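Local coordinates for protein pyruvate formate-lyase 2 (Archaeoglobus fulgidus, PDB 2F3O) that is a glycyl radical enzyme of unknown function, related to pyruvate formate-lyase and glycerol dehydratase and probably a lyase, at residues 399-413 against 418-431. Numbering follows the deposited sequence.
Sequences FFDDAAVKALKNAEV and ALNYTTDGCVEIAP
Tyr421 reaches from strand 421-424 to the start of helix 401-410. Its CB lies 3.6 Å from Leu408 CD1; the two side chains cross at about a right angle. Further along the ring, CD2 touches Val405 CG1 at 4.0 Å. CZ lies 3.6 Å from Ala404 CB. At the tip, OH donates a hydrogen bond of 2.7 Å to Asp401 OD1. With the tyrosine chi1 at 75°, CG sits between the backbone N and the carbonyl carbon, and the ring runs from there to the first turn of the helix. The carboxylate plane stands 77° from the ring plane. OD1 lies at the ring edge, and the hydroxyl meets it nearly along its C-O axis. Arg372 forms a salt bridge with the same OD1, and Asn374 binds OD2, so both carboxylate oxygens have partners. Strands 421-424 and 428-431 form a small antiparallel hairpin, packed against a helix that directly follows strand 396-400 of a mixed sheet. The turn carrying Cys426 probably corresponds to the cysteine loop of glycyl radical enzymes, inside the alpha/beta barrel. A Schellman motif ends this helix, with Glu412 as its C-prime residue. On the hairpin, Thr423 CG2 makes a CH-pi contact over the Phe399 ring, 3.9 Å from its centroid. Cys426 O lies in the plane of that ring at its edge. Cys426 and Glu428 line a site holding a glycerol, probably from crystallisation. Ile429 CD1 packs on Leu408 CG at 3.9 Å, and Leu408 CD2 continues to Pro431 CD. Ala418 CB sits 3.9 Å from Leu408 CB, with Val405 and Val413 also packed against this alanine.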
loop_
_atom_site.group_PDB
_atom_site.type_symbol
_atom_site.label_atom_id
_atom_site.label_comp_id
_atom_site.label_asym_id
_atom_site.label_seq_id
_atom_site.Cartn_x
_atom_site.Cartn_y
_atom_site.Cartn_z
ATOM N N PHE A 399 -12.893 9.723 -36.680
ATOM C CA PHE A 399 -13.128 9.185 -35.346
ATOM C C PHE A 399 -14.250 9.963 -34.673
ATOM O O PHE A 399 -14.204 11.194 -34.579
ATOM C CB PHE A 399 -11.852 9.283 -34.515
ATOM C CG PHE A 399 -10.770 8.326 -34.938
ATOM C CD1 PHE A 399 -9.953 8.604 -36.015
ATOM C CD2 PHE A 399 -10.561 7.152 -34.242
ATOM C CE1 PHE A 399 -8.978 7.714 -36.394
ATOM C CE2 PHE A 399 -9.575 6.273 -34.613
ATOM C CZ PHE A 399 -8.782 6.554 -35.686
ATOM N N PHE A 400 -15.264 9.249 -34.202
ATOM C CA PHE A 400 -16.459 9.900 -33.673
ATOM C C PHE A 400 -16.405 9.994 -32.159
ATOM O O PHE A 400 -16.413 8.970 -31.479
ATOM C CB PHE A 400 -17.711 9.187 -34.194
ATOM C CG PHE A 400 -17.824 9.225 -35.705
ATOM C CD1 PHE A 400 -17.376 8.167 -36.483
ATOM C CD2 PHE A 400 -18.318 10.354 -36.353
ATOM C CE1 PHE A 400 -17.438 8.221 -37.869
ATOM C CE2 PHE A 400 -18.386 10.404 -37.748
ATOM C CZ PHE A 400 -17.944 9.338 -38.501
ATOM N N ASP A 401 -16.322 11.225 -31.653
ATOM C CA ASP A 401 -16.047 11.494 -30.237
ATOM C C ASP A 401 -16.997 10.836 -29.242
ATOM O O ASP A 401 -16.569 10.272 -28.248
ATOM C CB ASP A 401 -16.038 12.995 -29.969
ATOM C CG ASP A 401 -14.739 13.636 -30.334
ATOM O OD1 ASP A 401 -13.795 12.898 -30.670
ATOM O OD2 ASP A 401 -14.652 14.875 -30.270
ATOM N N ASP A 402 -18.285 10.938 -29.522
ATOM C CA ASP A 402 -19.322 10.297 -28.740
ATOM C C ASP A 402 -19.034 8.826 -28.388
ATOM O O ASP A 402 -19.036 8.477 -27.219
ATOM C CB ASP A 402 -20.634 10.396 -29.503
ATOM C CG ASP A 402 -21.831 10.175 -28.624
ATOM O OD1 ASP A 402 -22.355 11.208 -28.147
ATOM O OD2 ASP A 402 -22.231 8.990 -28.406
ATOM N N ALA A 403 -18.767 7.985 -29.385
ATOM C CA ALA A 403 -18.538 6.552 -29.165
ATOM C C ALA A 403 -17.206 6.277 -28.512
ATOM O O ALA A 403 -17.056 5.299 -27.781
ATOM C CB ALA A 403 -18.599 5.781 -30.491
ATOM N N ALA A 404 -16.236 7.129 -28.816
ATOM C CA ALA A 404 -14.870 6.952 -28.356
ATOM C C ALA A 404 -14.706 7.304 -26.882
ATOM O O ALA A 404 -14.029 6.585 -26.162
ATOM C CB ALA A 404 -13.918 7.767 -29.212
ATOM N N VAL A 405 -15.326 8.395 -26.432
ATOM C CA VAL A 405 -15.212 8.785 -25.028
ATOM C C VAL A 405 -16.087 7.916 -24.129
ATOM O O VAL A 405 -15.858 7.834 -22.919
ATOM C CB VAL A 405 -15.488 10.303 -24.756
ATOM C CG1 VAL A 405 -14.709 11.178 -25.711
ATOM C CG2 VAL A 405 -16.945 10.627 -24.831
ATOM N N LYS A 406 -17.080 7.262 -24.726
ATOM C CA LYS A 406 -17.966 6.356 -23.998
ATOM C C LYS A 406 -17.198 5.059 -23.735
ATOM O O LYS A 406 -17.329 4.460 -22.666
ATOM C CB LYS A 406 -19.240 6.110 -24.813
ATOM C CG LYS A 406 -20.358 5.390 -24.110
ATOM C CD LYS A 406 -21.670 5.555 -24.889
ATOM C CE LYS A 406 -21.876 7.027 -25.305
ATOM N NZ LYS A 406 -23.299 7.437 -25.649
ATOM N N ALA A 407 -16.368 4.669 -24.708
ATOM C CA ALA A 407 -15.550 3.473 -24.621
ATOM C C ALA A 407 -14.512 3.658 -23.554
ATOM O O ALA A 407 -14.256 2.748 -22.771
ATOM C CB ALA A 407 -14.873 3.203 -25.929
ATOM N N LEU A 408 -13.927 4.852 -23.519
ATOM C CA LEU A 408 -12.869 5.145 -22.569
ATOM C C LEU A 408 -13.420 5.272 -21.157
ATOM O O LEU A 408 -12.844 4.735 -20.230
ATOM C CB LEU A 408 -12.063 6.370 -22.996
ATOM C CG LEU A 408 -11.227 6.154 -24.262
ATOM C CD1 LEU A 408 -10.817 7.467 -24.827
ATOM C CD2 LEU A 408 -10.011 5.260 -24.062
ATOM N N LYS A 409 -14.567 5.919 -21.000
ATOM C CA LYS A 409 -15.204 5.976 -19.681
ATOM C C LYS A 409 -15.530 4.598 -19.094
ATOM O O LYS A 409 -15.444 4.427 -17.895
ATOM C CB LYS A 409 -16.418 6.920 -19.652
ATOM C CG LYS A 409 -16.059 8.290 -19.132
ATOM C CD LYS A 409 -16.936 9.364 -19.729
ATOM C CE LYS A 409 -18.268 9.517 -18.986
ATOM N NZ LYS A 409 -18.836 10.890 -19.164
ATOM N N ASN A 410 -15.847 3.613 -19.934
ATOM C CA ASN A 410 -16.068 2.250 -19.449
ATOM C C ASN A 410 -14.784 1.512 -19.123
ATOM O O ASN A 410 -14.804 0.510 -18.421
ATOM C CB ASN A 410 -16.871 1.430 -20.447
ATOM C CG ASN A 410 -18.330 1.758 -20.406
ATOM O OD1 ASN A 410 -18.735 2.801 -19.870
ATOM N ND2 ASN A 410 -19.144 0.882 -20.975
ATOM N N ALA A 411 -13.666 2.012 -19.636
ATOM C CA ALA A 411 -12.371 1.451 -19.340
ATOM C C ALA A 411 -11.844 2.165 -18.106
ATOM O O ALA A 411 -10.663 2.017 -17.741
ATOM C CB ALA A 411 -11.445 1.652 -20.505
ATOM N N GLU A 412 -12.745 2.925 -17.478
ATOM C CA GLU A 412 -12.491 3.743 -16.290
ATOM C C GLU A 412 -11.521 4.900 -16.488
ATOM O O GLU A 412 -10.712 5.196 -15.620
ATOM C CB GLU A 412 -12.114 2.901 -15.073
ATOM C CG GLU A 412 -13.299 2.358 -14.344
ATOM C CD GLU A 412 -12.989 1.004 -13.785
ATOM O OE1 GLU A 412 -11.770 0.692 -13.681
ATOM O OE2 GLU A 412 -13.946 0.242 -13.477
ATOM N N VAL A 413 -11.620 5.559 -17.627
ATOM C CA VAL A 413 -10.861 6.759 -17.850
ATOM C C VAL A 413 -11.703 7.912 -17.291
ATOM O O VAL A 413 -12.941 7.886 -17.333
ATOM C CB VAL A 413 -10.513 6.911 -19.355
ATOM C CG1 VAL A 413 -9.718 8.164 -19.635
ATOM C CG2 VAL A 413 -9.730 5.708 -19.819
ATOM N N ALA A 418 -10.727 11.257 -21.038
ATOM C CA ALA A 418 -11.471 10.682 -22.168
ATOM C C ALA A 418 -11.814 11.721 -23.231
ATOM O O ALA A 418 -11.619 11.470 -24.411
ATOM C CB ALA A 418 -12.739 9.980 -21.694
ATOM N N LEU A 419 -12.334 12.877 -22.813
ATOM C CA LEU A 419 -12.588 13.998 -23.723
ATOM C C LEU A 419 -11.327 14.401 -24.484
ATOM O O LEU A 419 -11.369 14.628 -25.681
ATOM C CB LEU A 419 -13.129 15.212 -22.965
ATOM C CG LEU A 419 -14.631 15.511 -22.814
ATOM C CD1 LEU A 419 -15.506 14.789 -23.864
ATOM C CD2 LEU A 419 -15.125 15.211 -21.420
ATOM N N ASN A 420 -10.189 14.440 -23.802
ATOM C CA ASN A 420 -8.931 14.833 -24.426
ATOM C C ASN A 420 -8.165 13.633 -25.006
ATOM O O ASN A 420 -6.953 13.510 -24.835
ATOM C CB ASN A 420 -8.076 15.573 -23.379
ATOM C CG ASN A 420 -6.855 16.260 -23.968
ATOM O OD1 ASN A 420 -6.973 17.193 -24.772
ATOM N ND2 ASN A 420 -5.663 15.814 -23.543
ATOM N N TYR A 421 -8.861 12.730 -25.682
ATOM C CA TYR A 421 -8.181 11.526 -26.091
ATOM C C TYR A 421 -7.387 11.771 -27.347
ATOM O O TYR A 421 -7.597 12.755 -28.045
ATOM C CB TYR A 421 -9.129 10.353 -26.277
ATOM C CG TYR A 421 -9.987 10.388 -27.526
ATOM C CD1 TYR A 421 -9.624 9.701 -28.689
ATOM C CD2 TYR A 421 -11.185 11.092 -27.539
ATOM C CE1 TYR A 421 -10.431 9.733 -29.818
ATOM C CE2 TYR A 421 -11.998 11.128 -28.660
ATOM C CZ TYR A 421 -11.618 10.455 -29.787
ATOM O OH TYR A 421 -12.456 10.509 -30.869
ATOM N N THR A 422 -6.470 10.854 -27.617
ATOM C CA THR A 422 -5.703 10.856 -28.829
ATOM C C THR A 422 -5.854 9.512 -29.518
ATOM O O THR A 422 -6.404 8.560 -28.975
ATOM C CB THR A 422 -4.224 11.066 -28.540
ATOM O OG1 THR A 422 -3.502 11.180 -29.780
ATOM C CG2 THR A 422 -3.686 9.899 -27.714
ATOM N N THR A 423 -5.364 9.450 -30.742
ATOM C CA THR A 423 -5.334 8.212 -31.445
ATOM C C THR A 423 -3.864 7.847 -31.705
ATOM O O THR A 423 -2.983 8.695 -31.607
ATOM C CB THR A 423 -6.129 8.339 -32.756
ATOM O OG1 THR A 423 -5.451 9.249 -33.612
ATOM C CG2 THR A 423 -7.537 8.908 -32.515
ATOM N N ASP A 424 -3.603 6.582 -31.995
ATOM C CA ASP A 424 -2.290 6.150 -32.475
ATOM C C ASP A 424 -2.458 4.903 -33.361
ATOM O O ASP A 424 -3.465 4.171 -33.252
ATOM C CB ASP A 424 -1.331 5.841 -31.317
ATOM C CG ASP A 424 -1.844 4.715 -30.409
ATOM O OD1 ASP A 424 -2.673 5.008 -29.519
ATOM O OD2 ASP A 424 -1.403 3.552 -30.574
ATOM N N GLY A 425 -1.472 4.665 -34.222
ATOM C CA GLY A 425 -1.510 3.519 -35.120
ATOM C C GLY A 425 -2.548 3.609 -36.223
ATOM O O GLY A 425 -2.595 4.594 -36.945
ATOM N N CYS A 426 -3.376 2.580 -36.356
ATOM C CA CYS A 426 -4.513 2.635 -37.247
ATOM C C CYS A 426 -5.715 3.350 -36.649
ATOM O O CYS A 426 -6.104 4.444 -37.094
ATOM C CB CYS A 426 -4.978 1.239 -37.564
ATOM S SG CYS A 426 -3.697 0.198 -38.109
ATOM N N VAL A 427 -6.355 2.679 -35.688
ATOM C CA VAL A 427 -7.662 3.113 -35.169
ATOM C C VAL A 427 -7.728 3.168 -33.644
ATOM O O VAL A 427 -8.780 3.481 -33.079
ATOM C CB VAL A 427 -8.827 2.191 -35.664
ATOM C CG1 VAL A 427 -8.818 2.062 -37.162
ATOM C CG2 VAL A 427 -8.750 0.813 -35.028
ATOM N N GLU A 428 -6.608 2.855 -32.991
ATOM C CA GLU A 428 -6.517 2.775 -31.529
ATOM C C GLU A 428 -6.648 4.113 -30.805
ATOM O O GLU A 428 -6.052 5.113 -31.210
ATOM C CB GLU A 428 -5.212 2.118 -31.139
ATOM C CG GLU A 428 -4.972 0.823 -31.882
ATOM C CD GLU A 428 -3.992 0.979 -33.027
ATOM O OE1 GLU A 428 -2.774 1.000 -32.775
ATOM O OE2 GLU A 428 -4.435 1.089 -34.186
ATOM N N ILE A 429 -7.443 4.116 -29.736
ATOM C CA ILE A 429 -7.699 5.321 -28.956
ATOM C C ILE A 429 -7.184 5.163 -27.528
ATOM O O ILE A 429 -7.077 4.041 -27.004
ATOM C CB ILE A 429 -9.186 5.685 -28.938
ATOM C CG1 ILE A 429 -10.026 4.506 -28.461
ATOM C CG2 ILE A 429 -9.642 6.108 -30.315
ATOM C CD1 ILE A 429 -11.392 4.930 -28.011
ATOM N N ALA A 430 -6.866 6.297 -26.907
ATOM C CA ALA A 430 -6.119 6.321 -25.646
ATOM C C ALA A 430 -6.161 7.715 -25.070
ATOM O O ALA A 430 -6.201 8.675 -25.817
ATOM C CB ALA A 430 -4.648 5.892 -25.872
ATOM N N PRO A 431 -6.191 7.829 -23.733
ATOM C CA PRO A 431 -5.921 9.115 -23.064
ATOM C C PRO A 431 -4.588 9.691 -23.533
ATOM O O PRO A 431 -3.614 8.961 -23.610
ATOM C CB PRO A 431 -5.855 8.743 -21.576
ATOM C CG PRO A 431 -5.865 7.237 -21.538
ATOM C CD PRO A 431 -6.538 6.772 -22.769
#